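Local coordinates for MdcC (Pseudomonas fluorescens, PDB 5VIT), which probably serves as the acyl carrier subunit of malonate decarboxylase, carrying acetyl and malonyl groups as thioesters on a covalently attached prosthetic group, at residues F6-G11 with R61-Q66; S25-V30 with R86-Q91; I42-S47 with S53-L58. All blocks are in the same frame, centred on the assembly; numbering follows the deposited sequence.

Contact 1 (F6-G11 with R61-Q66); sequences FEFPAG and RLFDGQ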
ATOM      1  N   PHE B   6      -4.437 -17.095  23.812  1.00 31.89           N
ATOM      2  CA  PHE B   6      -3.296 -16.277  23.438  1.00 33.93           C
ATOM      3  C   PHE B   6      -3.156 -15.170  24.447  1.00 32.36           C
ATOM      4  O   PHE B   6      -4.126 -14.782  25.088  1.00 33.85           O
ATOM      5  CB  PHE B   6      -3.457 -15.689  22.029  1.00 34.76           C
ATOM      6  CG  PHE B   6      -3.677 -16.724  20.965  1.00 33.05           C
ATOM      7  CD1 PHE B   6      -4.936 -17.256  20.752  1.00 26.94           C
ATOM      8  CD2 PHE B   6      -2.625 -17.167  20.187  1.00 31.52           C
ATOM      9  CE1 PHE B   6      -5.140 -18.217  19.793  1.00 33.02           C
ATOM     10  CE2 PHE B   6      -2.825 -18.120  19.213  1.00 33.61           C
ATOM     11  CZ  PHE B   6      -4.092 -18.640  19.009  1.00 34.38           C
ATOM     12  N   GLU B   7      -1.942 -14.656  24.584  1.00 37.25           N
ATOM     13  CA  GLU B   7      -1.711 -13.550  25.489  1.00 41.03           C
ATOM     14  C   GLU B   7      -0.640 -12.622  24.937  1.00 38.87           C
ATOM     15  O   GLU B   7       0.349 -13.053  24.340  1.00 38.94           O
ATOM     16  CB  GLU B   7      -1.341 -14.074  26.876  1.00 41.13           C
ATOM     17  CG  GLU B   7      -1.121 -12.981  27.894  1.00 53.28           C
ATOM     18  CD  GLU B   7      -0.943 -13.531  29.288  1.00 62.82           C
ATOM     19  OE1 GLU B   7      -0.144 -12.946  30.053  1.00 63.53           O
ATOM     20  OE2 GLU B   7      -1.612 -14.542  29.614  1.00 68.34           O
ATOM     21  N   PHE B   8      -0.859 -11.331  25.114  1.00 39.86           N
ATOM     22  CA  PHE B   8       0.017 -10.345  24.523  1.00 39.31           C
ATOM     23  C   PHE B   8       0.221  -9.218  25.487  1.00 43.30           C
ATOM     24  O   PHE B   8      -0.642  -8.968  26.329  1.00 41.24           O
ATOM     25  CB  PHE B   8      -0.556  -9.826  23.197  1.00 37.74           C
ATOM     26  CG  PHE B   8      -0.583 -10.864  22.125  1.00 41.67           C
ATOM     27  CD1 PHE B   8      -1.732 -11.602  21.887  1.00 33.85           C
ATOM     28  CD2 PHE B   8       0.559 -11.138  21.387  1.00 36.59           C
ATOM     29  CE1 PHE B   8      -1.742 -12.575  20.923  1.00 36.88           C
ATOM     30  CE2 PHE B   8       0.549 -12.112  20.415  1.00 33.59           C
ATOM     31  CZ  PHE B   8      -0.598 -12.833  20.188  1.00 36.88           C
ATOM     32  N   PRO B   9       1.376  -8.540  25.375  1.00 43.36           N
ATOM     33  CA  PRO B   9       1.627  -7.334  26.166  1.00 44.98           C
ATOM     34  C   PRO B   9       0.661  -6.236  25.757  1.00 42.71           C
ATOM     35  O   PRO B   9       0.460  -6.013  24.562  1.00 43.72           O
ATOM     36  CB  PRO B   9       3.077  -6.973  25.816  1.00 43.44           C
ATOM     37  CG  PRO B   9       3.300  -7.597  24.470  1.00 45.29           C
ATOM     38  CD  PRO B   9       2.515  -8.880  24.505  1.00 33.85           C
ATOM     39  N   ALA B  10       0.062  -5.568  26.735  1.00 40.14           N
ATOM     40  CA  ALA B  10      -0.888  -4.500  26.439  1.00 41.56           C
ATOM     41  C   ALA B  10      -0.696  -3.319  27.390  1.00 38.76           C
ATOM     42  O   ALA B  10       0.138  -3.361  28.283  1.00 42.84           O
ATOM     43  CB  ALA B  10      -2.314  -5.026  26.512  1.00 41.25           C
ATOM     44  N   GLY B  11      -1.463  -2.261  27.179  1.00 43.46           N
ATOM     45  CA  GLY B  11      -1.352  -1.068  27.991  1.00 41.19           C
ATOM     46  C   GLY B  11      -2.401  -1.059  29.081  1.00 42.68           C
ATOM     47  O   GLY B  11      -2.594  -2.058  29.779  1.00 42.65           O
ATOM     48  N   ARG B  61       0.859  -9.800  13.875  1.00 34.71           N
ATOM     49  CA  ARG B  61       0.877  -8.702  12.915  1.00 29.56           C
ATOM     50  C   ARG B  61      -0.002  -7.573  13.343  1.00 34.27           C
ATOM     51  O   ARG B  61       0.335  -6.397  13.184  1.00 42.56           O
ATOM     52  CB  ARG B  61       0.429  -9.188  11.554  1.00 34.52           C
ATOM     53  CG  ARG B  61       1.378 -10.180  10.989  1.00 36.80           C
ATOM     54  CD  ARG B  61       1.182 -10.247   9.538  1.00 35.54           C
ATOM     55  NE  ARG B  61       2.170 -11.117   8.933  1.00 39.71           N
ATOM     56  CZ  ARG B  61       2.310 -11.235   7.624  1.00 34.26           C
ATOM     57  NH1 ARG B  61       1.525 -10.512   6.833  1.00 27.77           N
ATOM     58  NH2 ARG B  61       3.225 -12.059   7.121  1.00 32.78           N
ATOM     59  N   LEU B  62      -1.155  -7.937  13.875  1.00 33.31           N
ATOM     60  CA  LEU B  62      -2.093  -6.956  14.366  1.00 35.80           C
ATOM     61  C   LEU B  62      -1.454  -6.085  15.471  1.00 38.34           C
ATOM     62  O   LEU B  62      -1.642  -4.869  15.504  1.00 35.96           O
ATOM     63  CB  LEU B  62      -3.342  -7.678  14.862  1.00 35.37           C
ATOM     64  CG  LEU B  62      -4.600  -6.870  15.109  1.00 40.28           C
ATOM     65  CD1 LEU B  62      -5.060  -6.175  13.829  1.00 37.25           C
ATOM     66  CD2 LEU B  62      -5.668  -7.802  15.679  1.00 37.87           C
ATOM     67  N   PHE B  63      -0.676  -6.704  16.354  1.00 34.70           N
ATOM     68  CA  PHE B  63      -0.131  -5.985  17.511  1.00 39.61           C
ATOM     69  C   PHE B  63       1.356  -5.599  17.383  1.00 42.62           C
ATOM     70  O   PHE B  63       1.975  -5.154  18.353  1.00 38.14           O
ATOM     71  CB  PHE B  63      -0.345  -6.827  18.776  1.00 38.30           C
ATOM     72  CG  PHE B  63      -1.771  -7.257  18.969  1.00 38.26           C
ATOM     73  CD1 PHE B  63      -2.077  -8.558  19.343  1.00 36.22           C
ATOM     74  CD2 PHE B  63      -2.810  -6.361  18.762  1.00 34.63           C
ATOM     75  CE1 PHE B  63      -3.395  -8.957  19.498  1.00 34.40           C
ATOM     76  CE2 PHE B  63      -4.126  -6.753  18.919  1.00 37.06           C
ATOM     77  CZ  PHE B  63      -4.419  -8.053  19.285  1.00 35.05           C
ATOM     78  N   ASP B  64       1.909  -5.750  16.181  1.00 42.37           N
ATOM     79  CA  ASP B  64       3.317  -5.440  15.903  1.00 37.20           C
ATOM     80  C   ASP B  64       3.637  -3.951  16.095  1.00 41.63           C
ATOM     81  O   ASP B  64       3.247  -3.104  15.288  1.00 41.60           O
ATOM     82  CB  ASP B  64       3.663  -5.894  14.470  1.00 43.22           C
ATOM     83  CG  ASP B  64       5.140  -5.695  14.105  1.00 45.90           C
ATOM     84  OD1 ASP B  64       5.529  -6.065  12.975  1.00 51.03           O
ATOM     85  OD2 ASP B  64       5.920  -5.175  14.924  1.00 45.58           O
ATOM     86  N   GLY B  65       4.356  -3.642  17.171  1.00 42.33           N
ATOM     87  CA  GLY B  65       4.829  -2.290  17.422  1.00 34.47           C
ATOM     88  C   GLY B  65       3.714  -1.339  17.815  1.00 45.52           C
ATOM     89  O   GLY B  65       3.845  -0.115  17.695  1.00 39.58           O
ATOM     90  N   GLN B  66       2.598  -1.894  18.281  1.00 45.01           N
ATOM     91  CA  GLN B  66       1.500  -1.051  18.725  1.00 48.49           C
ATOM     92  C   GLN B  66       0.754  -1.718  19.850  1.00 51.36           C
ATOM     93  O   GLN B  66       0.025  -2.695  19.645  1.00 55.55           O
ATOM     94  CB  GLN B  66       0.557  -0.720  17.578  1.00 47.66           C
ATOM     95  CG  GLN B  66       0.366  -1.835  16.604  1.00 47.77           C
ATOM     96  CD  GLN B  66      -0.162  -1.328  15.271  1.00 57.17           C
ATOM     97  OE1 GLN B  66      -1.299  -0.858  15.175  1.00 54.79           O
ATOM     98  NE2 GLN B  66       0.674  -1.402  14.237  1.00 54.32           N
TER

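Contact 2 (S25-V30 with R86-Q91); sequences SGDLEV and RLRLEQ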
ATOM      1  N   SER B  25     -21.433 -19.412   9.077  1.00 33.76           N
ATOM      2  CA  SER B  25     -20.332 -20.106   8.398  1.00 32.96           C
ATOM      3  C   SER B  25     -19.506 -19.113   7.610  1.00 31.60           C
ATOM      4  O   SER B  25     -20.050 -18.263   6.915  1.00 32.70           O
ATOM      5  CB  SER B  25     -20.846 -21.214   7.471  1.00 33.53           C
ATOM      6  OG  SER B  25     -21.833 -20.721   6.589  1.00 48.73           O
ATOM      7  N   GLY B  26     -18.189 -19.212   7.734  1.00 32.31           N
ATOM      8  CA  GLY B  26     -17.298 -18.302   7.041  1.00 30.33           C
ATOM      9  C   GLY B  26     -17.198 -16.961   7.739  1.00 26.88           C
ATOM     10  O   GLY B  26     -16.711 -15.982   7.168  1.00 27.84           O
ATOM     11  N   ASP B  27     -17.655 -16.919   8.983  1.00 26.34           N
ATOM     12  CA  ASP B  27     -17.670 -15.676   9.756  1.00 31.20           C
ATOM     13  C   ASP B  27     -17.313 -15.957  11.216  1.00 27.04           C
ATOM     14  O   ASP B  27     -17.146 -17.115  11.604  1.00 26.63           O
ATOM     15  CB  ASP B  27     -19.051 -14.996   9.650  1.00 29.97           C
ATOM     16  CG  ASP B  27     -19.001 -13.507   9.959  1.00 33.30           C
ATOM     17  OD1 ASP B  27     -20.062 -12.844   9.878  1.00 40.76           O
ATOM     18  OD2 ASP B  27     -17.910 -12.996  10.292  1.00 30.64           O
ATOM     19  N   LEU B  28     -17.202 -14.901  12.019  1.00 25.77           N
ATOM     20  CA  LEU B  28     -16.906 -15.042  13.445  1.00 26.45           C
ATOM     21  C   LEU B  28     -17.554 -13.905  14.220  1.00 29.19           C
ATOM     22  O   LEU B  28     -17.835 -12.849  13.651  1.00 28.64           O
ATOM     23  CB  LEU B  28     -15.393 -15.035  13.698  1.00 23.10           C
ATOM     24  CG  LEU B  28     -14.690 -13.678  13.551  1.00 27.56           C
ATOM     25  CD1 LEU B  28     -13.313 -13.725  14.185  1.00 25.93           C
ATOM     26  CD2 LEU B  28     -14.580 -13.220  12.047  1.00 25.92           C
ATOM     27  N   GLU B  29     -17.775 -14.106  15.516  1.00 26.39           N
ATOM     28  CA  GLU B  29     -18.104 -12.982  16.388  1.00 28.02           C
ATOM     29  C   GLU B  29     -16.930 -12.714  17.313  1.00 27.91           C
ATOM     30  O   GLU B  29     -16.161 -13.616  17.617  1.00 28.71           O
ATOM     31  CB  GLU B  29     -19.369 -13.242  17.211  1.00 27.56           C
ATOM     32  CG  GLU B  29     -19.180 -14.282  18.323  1.00 27.95           C
ATOM     33  CD  GLU B  29     -20.466 -14.559  19.108  1.00 33.05           C
ATOM     34  OE1 GLU B  29     -20.435 -15.426  20.015  1.00 31.08           O
ATOM     35  OE2 GLU B  29     -21.505 -13.913  18.821  1.00 27.17           O
ATOM     36  N   VAL B  30     -16.790 -11.473  17.760  1.00 26.39           N
ATOM     37  CA  VAL B  30     -15.721 -11.123  18.671  1.00 30.75           C
ATOM     38  C   VAL B  30     -16.303 -10.310  19.829  1.00 32.01           C
ATOM     39  O   VAL B  30     -16.966  -9.292  19.615  1.00 30.14           O
ATOM     40  CB  VAL B  30     -14.587 -10.329  17.953  1.00 28.05           C
ATOM     41  CG1 VAL B  30     -13.513  -9.937  18.935  1.00 27.80           C
ATOM     42  CG2 VAL B  30     -13.967 -11.164  16.828  1.00 29.96           C
ATOM     43  N   ARG B  86      -9.195 -10.520  10.515  1.00 31.91           N
ATOM     44  CA  ARG B  86      -8.491  -9.261  10.739  1.00 35.17           C
ATOM     45  C   ARG B  86      -9.436  -8.051  10.705  1.00 37.79           C
ATOM     46  O   ARG B  86      -9.407  -7.208  11.599  1.00 34.82           O
ATOM     47  CB  ARG B  86      -7.377  -9.070   9.710  1.00 35.04           C
ATOM     48  CG  ARG B  86      -6.739  -7.706   9.851  1.00 40.75           C
ATOM     49  CD  ARG B  86      -5.534  -7.487   8.963  1.00 34.44           C
ATOM     50  NE  ARG B  86      -5.104  -6.103   9.110  1.00 35.88           N
ATOM     51  CZ  ARG B  86      -4.180  -5.514   8.360  1.00 42.18           C
ATOM     52  NH1 ARG B  86      -3.576  -6.179   7.377  1.00 36.79           N
ATOM     53  NH2 ARG B  86      -3.870  -4.248   8.592  1.00 39.40           N
ATOM     54  N   LEU B  87     -10.284  -7.989   9.676  1.00 34.75           N
ATOM     55  CA  LEU B  87     -11.212  -6.872   9.510  1.00 37.08           C
ATOM     56  C   LEU B  87     -12.165  -6.713  10.705  1.00 34.50           C
ATOM     57  O   LEU B  87     -12.385  -5.607  11.193  1.00 32.22           O
ATOM     58  CB  LEU B  87     -12.010  -7.051   8.220  1.00 30.38           C
ATOM     59  CG  LEU B  87     -12.738  -5.820   7.690  1.00 42.81           C
ATOM     60  CD1 LEU B  87     -11.754  -4.662   7.471  1.00 31.95           C
ATOM     61  CD2 LEU B  87     -13.467  -6.168   6.399  1.00 35.68           C
ATOM     62  N   ARG B  88     -12.722  -7.823  11.175  1.00 31.93           N
ATOM     63  CA  ARG B  88     -13.602  -7.801  12.341  1.00 36.07           C
ATOM     64  C   ARG B  88     -12.927  -7.409  13.642  1.00 36.12           C
ATOM     65  O   ARG B  88     -13.513  -6.700  14.459  1.00 32.20           O
ATOM     66  CB  ARG B  88     -14.249  -9.156  12.525  1.00 33.07           C
ATOM     67  CG  ARG B  88     -15.377  -9.303  11.574  1.00 43.83           C
ATOM     68  CD  ARG B  88     -16.349 -10.272  12.104  1.00 42.53           C
ATOM     69  NE  ARG B  88     -17.708  -9.838  11.862  1.00 44.46           N
ATOM     70  CZ  ARG B  88     -18.307  -9.857  10.684  1.00 44.85           C
ATOM     71  NH1 ARG B  88     -17.638 -10.265   9.612  1.00 53.08           N
ATOM     72  NH2 ARG B  88     -19.577  -9.462  10.585  1.00 39.95           N
ATOM     73  N   LEU B  89     -11.701  -7.888  13.830  1.00 34.44           N
ATOM     74  CA  LEU B  89     -10.931  -7.543  15.007  1.00 31.00           C
ATOM     75  C   LEU B  89     -10.680  -6.046  15.011  1.00 37.06           C
ATOM     76  O   LEU B  89     -10.743  -5.406  16.063  1.00 34.02           O
ATOM     77  CB  LEU B  89      -9.621  -8.328  15.046  1.00 28.19           C
ATOM     78  CG  LEU B  89      -9.736  -9.705  15.692  1.00 28.54           C
ATOM     79  CD1 LEU B  89      -8.558 -10.582  15.335  1.00 27.52           C
ATOM     80  CD2 LEU B  89      -9.815  -9.504  17.191  1.00 30.70           C
ATOM     81  N   GLU B  90     -10.416  -5.483  13.830  1.00 37.58           N
ATOM     82  CA  GLU B  90     -10.181  -4.046  13.724  1.00 33.87           C
ATOM     83  C   GLU B  90     -11.488  -3.288  13.976  1.00 37.77           C
ATOM     84  O   GLU B  90     -11.478  -2.255  14.656  1.00 38.45           O
ATOM     85  CB  GLU B  90      -9.554  -3.692  12.362  1.00 40.26           C
ATOM     86  CG  GLU B  90      -8.054  -4.069  12.273  1.00 47.12           C
ATOM     87  CD  GLU B  90      -7.494  -4.132  10.841  1.00 51.43           C
ATOM     88  OE1 GLU B  90      -8.252  -4.484   9.903  1.00 54.96           O
ATOM     89  OE2 GLU B  90      -6.280  -3.867  10.656  1.00 45.26           O
ATOM     90  N   GLN B  91     -12.609  -3.813  13.473  1.00 35.36           N
ATOM     91  CA  GLN B  91     -13.934  -3.253  13.782  1.00 34.01           C
ATOM     92  C   GLN B  91     -14.232  -3.238  15.293  1.00 36.11           C
ATOM     93  O   GLN B  91     -14.774  -2.266  15.835  1.00 36.06           O
ATOM     94  CB  GLN B  91     -15.037  -4.046  13.080  1.00 38.23           C
ATOM     95  CG  GLN B  91     -15.002  -4.016  11.556  1.00 49.64           C
ATOM     96  CD  GLN B  91     -16.111  -4.871  10.926  1.00 55.63           C
ATOM     97  OE1 GLN B  91     -16.780  -5.668  11.611  1.00 48.09           O
ATOM     98  NE2 GLN B  91     -16.298  -4.717   9.612  1.00 56.78           N
TER

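Contact 3 (I42-S47 with S53-L58); sequences IQVQTS and SRWQHL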
ATOM      1  N   ILE B  42      -6.681 -13.492  24.936  1.00 34.45           N
ATOM      2  CA  ILE B  42      -7.563 -13.852  23.834  1.00 35.78           C
ATOM      3  C   ILE B  42      -7.880 -15.336  23.863  1.00 38.40           C
ATOM      4  O   ILE B  42      -6.981 -16.183  23.923  1.00 34.98           O
ATOM      5  CB  ILE B  42      -6.947 -13.507  22.464  1.00 37.92           C
ATOM      6  CG1 ILE B  42      -6.623 -12.009  22.375  1.00 34.95           C
ATOM      7  CG2 ILE B  42      -7.882 -13.948  21.342  1.00 34.92           C
ATOM      8  CD1 ILE B  42      -5.742 -11.630  21.189  1.00 33.47           C
ATOM      9  N   GLN B  43      -9.172 -15.632  23.840  1.00 35.59           N
ATOM     10  CA  GLN B  43      -9.663 -16.992  23.722  1.00 34.47           C
ATOM     11  C   GLN B  43     -10.289 -17.165  22.343  1.00 34.41           C
ATOM     12  O   GLN B  43     -11.112 -16.345  21.935  1.00 35.04           O
ATOM     13  CB  GLN B  43     -10.686 -17.277  24.811  1.00 37.95           C
ATOM     14  CG  GLN B  43     -11.104 -18.706  24.911  1.00 45.54           C
ATOM     15  CD  GLN B  43     -10.300 -19.448  25.945  1.00 55.75           C
ATOM     16  OE1 GLN B  43      -9.241 -18.977  26.396  1.00 51.20           O
ATOM     17  NE2 GLN B  43     -10.813 -20.600  26.363  1.00 57.60           N
ATOM     18  N   VAL B  44      -9.894 -18.211  21.624  1.00 30.53           N
ATOM     19  CA  VAL B  44     -10.462 -18.492  20.309  1.00 31.30           C
ATOM     20  C   VAL B  44     -11.093 -19.870  20.294  1.00 37.49           C
ATOM     21  O   VAL B  44     -10.458 -20.861  20.663  1.00 38.61           O
ATOM     22  CB  VAL B  44      -9.405 -18.436  19.161  1.00 34.01           C
ATOM     23  CG1 VAL B  44     -10.032 -18.868  17.832  1.00 31.13           C
ATOM     24  CG2 VAL B  44      -8.792 -17.054  19.033  1.00 30.12           C
ATOM     25  N   GLN B  45     -12.347 -19.928  19.868  1.00 32.31           N
ATOM     26  CA  GLN B  45     -12.989 -21.193  19.564  1.00 31.18           C
ATOM     27  C   GLN B  45     -13.256 -21.195  18.075  1.00 32.91           C
ATOM     28  O   GLN B  45     -13.919 -20.281  17.558  1.00 31.55           O
ATOM     29  CB  GLN B  45     -14.275 -21.359  20.355  1.00 31.30           C
ATOM     30  CG  GLN B  45     -14.283 -22.572  21.220  1.00 44.33           C
ATOM     31  CD  GLN B  45     -15.388 -22.533  22.255  1.00 49.80           C
ATOM     32  OE1 GLN B  45     -16.156 -21.572  22.326  1.00 45.01           O
ATOM     33  NE2 GLN B  45     -15.465 -23.577  23.074  1.00 50.69           N
ATOM     34  N   THR B  46     -12.721 -22.190  17.376  1.00 30.15           N
ATOM     35  CA  THR B  46     -12.781 -22.186  15.919  1.00 30.81           C
ATOM     36  C   THR B  46     -13.154 -23.574  15.409  1.00 30.96           C
ATOM     37  O   THR B  46     -12.785 -24.575  16.000  1.00 35.43           O
ATOM     38  CB  THR B  46     -11.421 -21.698  15.282  1.00 33.53           C
ATOM     39  OG1 THR B  46     -11.544 -21.615  13.857  1.00 33.20           O
ATOM     40  CG2 THR B  46     -10.274 -22.651  15.626  1.00 33.22           C
ATOM     41  N   SER B  47     -13.907 -23.613  14.321  1.00 32.30           N
ATOM     42  CA  SER B  47     -14.278 -24.862  13.672  1.00 33.51           C
ATOM     43  C   SER B  47     -13.124 -25.511  12.908  1.00 38.26           C
ATOM     44  O   SER B  47     -13.168 -26.700  12.600  1.00 39.25           O
ATOM     45  CB  SER B  47     -15.429 -24.609  12.704  1.00 33.35           C
ATOM     46  OG  SER B  47     -15.098 -23.561  11.809  1.00 35.24           O
ATOM     47  N   SER B  53      -1.229 -21.815  14.712  1.00 28.62           N
ATOM     48  CA  SER B  53      -0.100 -20.954  14.355  1.00 31.44           C
ATOM     49  C   SER B  53      -0.548 -19.866  13.379  1.00 32.23           C
ATOM     50  O   SER B  53       0.033 -18.780  13.325  1.00 30.18           O
ATOM     51  CB  SER B  53       1.040 -21.772  13.763  1.00 29.70           C
ATOM     52  OG  SER B  53       0.573 -22.453  12.619  1.00 37.23           O
ATOM     53  N   ARG B  54      -1.598 -20.167  12.622  1.00 29.98           N
ATOM     54  CA  ARG B  54      -2.263 -19.169  11.802  1.00 34.98           C
ATOM     55  C   ARG B  54      -2.796 -18.019  12.686  1.00 29.15           C
ATOM     56  O   ARG B  54      -2.508 -16.853  12.429  1.00 29.19           O
ATOM     57  CB  ARG B  54      -3.391 -19.825  10.996  1.00 33.57           C
ATOM     58  CG  ARG B  54      -4.232 -18.862  10.193  1.00 43.53           C
ATOM     59  CD  ARG B  54      -5.472 -19.554   9.602  1.00 53.39           C
ATOM     60  NE  ARG B  54      -5.224 -20.141   8.280  1.00 53.82           N
ATOM     61  CZ  ARG B  54      -4.921 -21.418   8.052  1.00 57.14           C
ATOM     62  NH1 ARG B  54      -4.833 -22.281   9.065  1.00 57.18           N
ATOM     63  NH2 ARG B  54      -4.720 -21.835   6.803  1.00 50.57           N
ATOM     64  N   TRP B  55      -3.544 -18.357  13.738  1.00 31.63           N
ATOM     65  CA  TRP B  55      -4.090 -17.347  14.642  1.00 30.73           C
ATOM     66  C   TRP B  55      -2.961 -16.572  15.337  1.00 31.45           C
ATOM     67  O   TRP B  55      -3.057 -15.362  15.548  1.00 31.67           O
ATOM     68  CB  TRP B  55      -5.024 -17.992  15.678  1.00 31.54           C
ATOM     69  CG  TRP B  55      -6.384 -18.382  15.127  1.00 33.30           C
ATOM     70  CD1 TRP B  55      -6.755 -19.607  14.652  1.00 33.30           C
ATOM     71  CD2 TRP B  55      -7.534 -17.533  14.974  1.00 30.57           C
ATOM     72  NE1 TRP B  55      -8.062 -19.582  14.229  1.00 29.70           N
ATOM     73  CE2 TRP B  55      -8.563 -18.320  14.413  1.00 32.59           C
ATOM     74  CE3 TRP B  55      -7.796 -16.193  15.261  1.00 30.90           C
ATOM     75  CZ2 TRP B  55      -9.828 -17.807  14.134  1.00 29.66           C
ATOM     76  CZ3 TRP B  55      -9.052 -15.687  14.989  1.00 31.77           C
ATOM     77  CH2 TRP B  55     -10.052 -16.489  14.433  1.00 32.87           C
ATOM     78  N   GLN B  56      -1.883 -17.272  15.673  1.00 27.18           N
ATOM     79  CA  GLN B  56      -0.708 -16.644  16.274  1.00 30.29           C
ATOM     80  C   GLN B  56      -0.113 -15.561  15.359  1.00 31.97           C
ATOM     81  O   GLN B  56       0.177 -14.425  15.788  1.00 30.94           O
ATOM     82  CB  GLN B  56       0.351 -17.715  16.590  1.00 30.51           C
ATOM     83  CG  GLN B  56       1.590 -17.176  17.263  1.00 31.12           C
ATOM     84  CD  GLN B  56       1.283 -16.532  18.599  1.00 41.75           C
ATOM     85  OE1 GLN B  56       0.480 -17.050  19.388  1.00 39.12           O
ATOM     86  NE2 GLN B  56       1.911 -15.387  18.859  1.00 42.40           N
ATOM     87  N   HIS B  57       0.073 -15.916  14.097  1.00 28.51           N
ATOM     88  CA  HIS B  57       0.605 -14.966  13.128  1.00 32.99           C
ATOM     89  C   HIS B  57      -0.286 -13.748  12.972  1.00 30.91           C
ATOM     90  O   HIS B  57       0.198 -12.620  12.956  1.00 30.34           O
ATOM     91  CB  HIS B  57       0.791 -15.640  11.773  1.00 34.31           C
ATOM     92  CG  HIS B  57       1.914 -16.626  11.753  1.00 30.10           C
ATOM     93  ND1 HIS B  57       1.785 -17.891  11.222  1.00 26.36           N
ATOM     94  CD2 HIS B  57       3.187 -16.530  12.203  1.00 30.23           C
ATOM     95  CE1 HIS B  57       2.933 -18.532  11.344  1.00 34.79           C
ATOM     96  NE2 HIS B  57       3.801 -17.728  11.935  1.00 34.83           N
ATOM     97  N   LEU B  58      -1.587 -13.998  12.873  1.00 33.65           N
ATOM     98  CA  LEU B  58      -2.587 -12.951  12.685  1.00 30.82           C
ATOM     99  C   LEU B  58      -2.481 -11.882  13.785  1.00 31.50           C
ATOM    100  O   LEU B  58      -2.340 -10.676  13.507  1.00 28.16           O
ATOM    101  CB  LEU B  58      -3.977 -13.601  12.657  1.00 32.89           C
ATOM    102  CG  LEU B  58      -5.173 -12.850  12.081  1.00 36.39           C
ATOM    103  CD1 LEU B  58      -4.737 -12.008  10.932  1.00 39.74           C
ATOM    104  CD2 LEU B  58      -6.202 -13.847  11.588  1.00 36.35           C
TER

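Contact 1 (F6-G11 with R61-Q66)
A T-shaped aromatic pair, F8 with F63, ties strand 2-9, outermost in this chain's sheet, to the turn that follows helix 52-62. The ring of F63 comes edge-first at a face of F8, with the planes 61° apart and the centroids 5.3 Å from each other. The touching edge is CD1-CE1: F63 CD1 sits 3.9 Å from F8 CG, above the rim of that ring rather than its centre, and F63 CE1 lies 3.9 Å from F8 CD1. F63 puts its CG beside the backbone N (chi1 -53°), which sends the ring across to the strand. It also starts the return from helix 52-62 to strand 71-78, the second half of a beta-alpha-beta crossover, and it does so through a type II turn, F63 to Q66. G65 takes the positive phi of that turn (71°), and Q66 N closes it on F63 O with a weak bond. The side chain of Q66 folds back as well: Q66 NE2 donates to D64 O at 3.3 Å, keeping the oxygen close to its amide plane. L40, I42 and P68 also touch F63, while F59 and Q56 of the helix touch F8. On the neighbouring MdcA chain, G494 O accepts a hydrogen bond from R61 NH2.

Contact 2 (S25-V30 with R86-Q91)
Strand 27-30 and helix 86-91 run nearly the same way, 23° apart, with 8.9 Å between the segment axes; the backbones come nearest at V30 and L89, whose CA atoms are 7.0 Å apart. There the side chains meet through single methyls, V30 CG1 on L89 CD2 at 4.1 Å. Nearer the start of the strand R88 takes over, reaching back along it. Its methylenes run antiparallel to the L28 side chain, pressing R88 CD against L28 CD2 at 3.4 Å, a tight fit. This is the helix layer of a two-layer alpha/beta fold meeting strand 27-34, which lies between strands 71-78 and 18-21 in the mixed sheet. Beyond L28, R88 bends at chi3 and lays a guanidinium face against D27. In the salt bridge, D27 OD2 to R88 NH1 at 2.8 Å, the oxygen sits above the guanidinium face, so the attraction is electrostatic and not a directed hydrogen bond. D27 OD2 also accepts a hydrogen bond from L28 N at 2.7 Å, from above the carboxylate plane, which holds the carboxylate back against its own strand. Two residues before D27 comes S25, predicted to carry the prosthetic group, which is absent here. Further round the helix R86 grips E90 OE2 with NE and NH2, and its NH1 forms a salt bridge with E466 of the MdcA chain.

Contact 3 (I42-S47 with S53-L58)
V44 and W55 meet through a CH-pi contact at the heart of this strand-helix pair. V44 CG1 stands over the face of the indole, 3.8 Å from the centroid of the six-membered ring and only 14° off its normal, so the methyl is centred on the benzene half. With V44 CG1 anti to the backbone N (chi1 175°), V44 CG2 stands over W55 CE3 on the same face, 4.0 Å away. The valine thus meets the indole with both branches.

The remaining cross-segment touch is van der Waals. T46 lies alongside the pyrrole half of W55, pointing the other way, with T46 CG2 4.0 Å from W55 NE1 at an oblique angle. F6 of strand 2-9 and V85 of helix 82-96 also touch the W55 side chain, F6 at its CB.

The polar bonds are made elsewhere than between the strand and the helix. T46 OG1 lies 4.0 Å from W55 NE1, too far to bond; it is hydrogen-bonded instead to D77 OD2 on strand 71-78, with a weak bond from V48 N besides. In the helix, H57 N bonds to S53 O and L58 N to R54 O, in the usual i to i+4 pattern, while R54, H57 and L58 reach the MdcA chain.

Strand 39-46 and helix 52-62 are the first two members of a beta-alpha-beta unit completed by strand 71-78, parallel to 39-46 and next to it. The helix is therefore seated on its strand here by shape and dispersion, and the hydroxyl of buried T46 finds its main partner, D77, on the neighbouring strand.

Contacts 2 and 3 are buried, their centres about 12 Å apart, and they meet where L28 CD1 lies 4.3 Å from W55 CH2; contact 1 is a surface contact on the outermost strand of the chain. Helix 52-62 serves both contact 1 and contact 3, on neighbouring strands 2-9 and 39-46, whereas contact 2 seats helix 82-96 on strand 27-34. The two helices also touch each other, L62 on L89 and E90 and L58 on R86. The chemistry changes with place: two rings edge-to-face at the rim, an aliphatic-on-indole core in contact 3, and in contact 2 a buried apolar part that gives way to an ion pair between partly exposed D27 and R88.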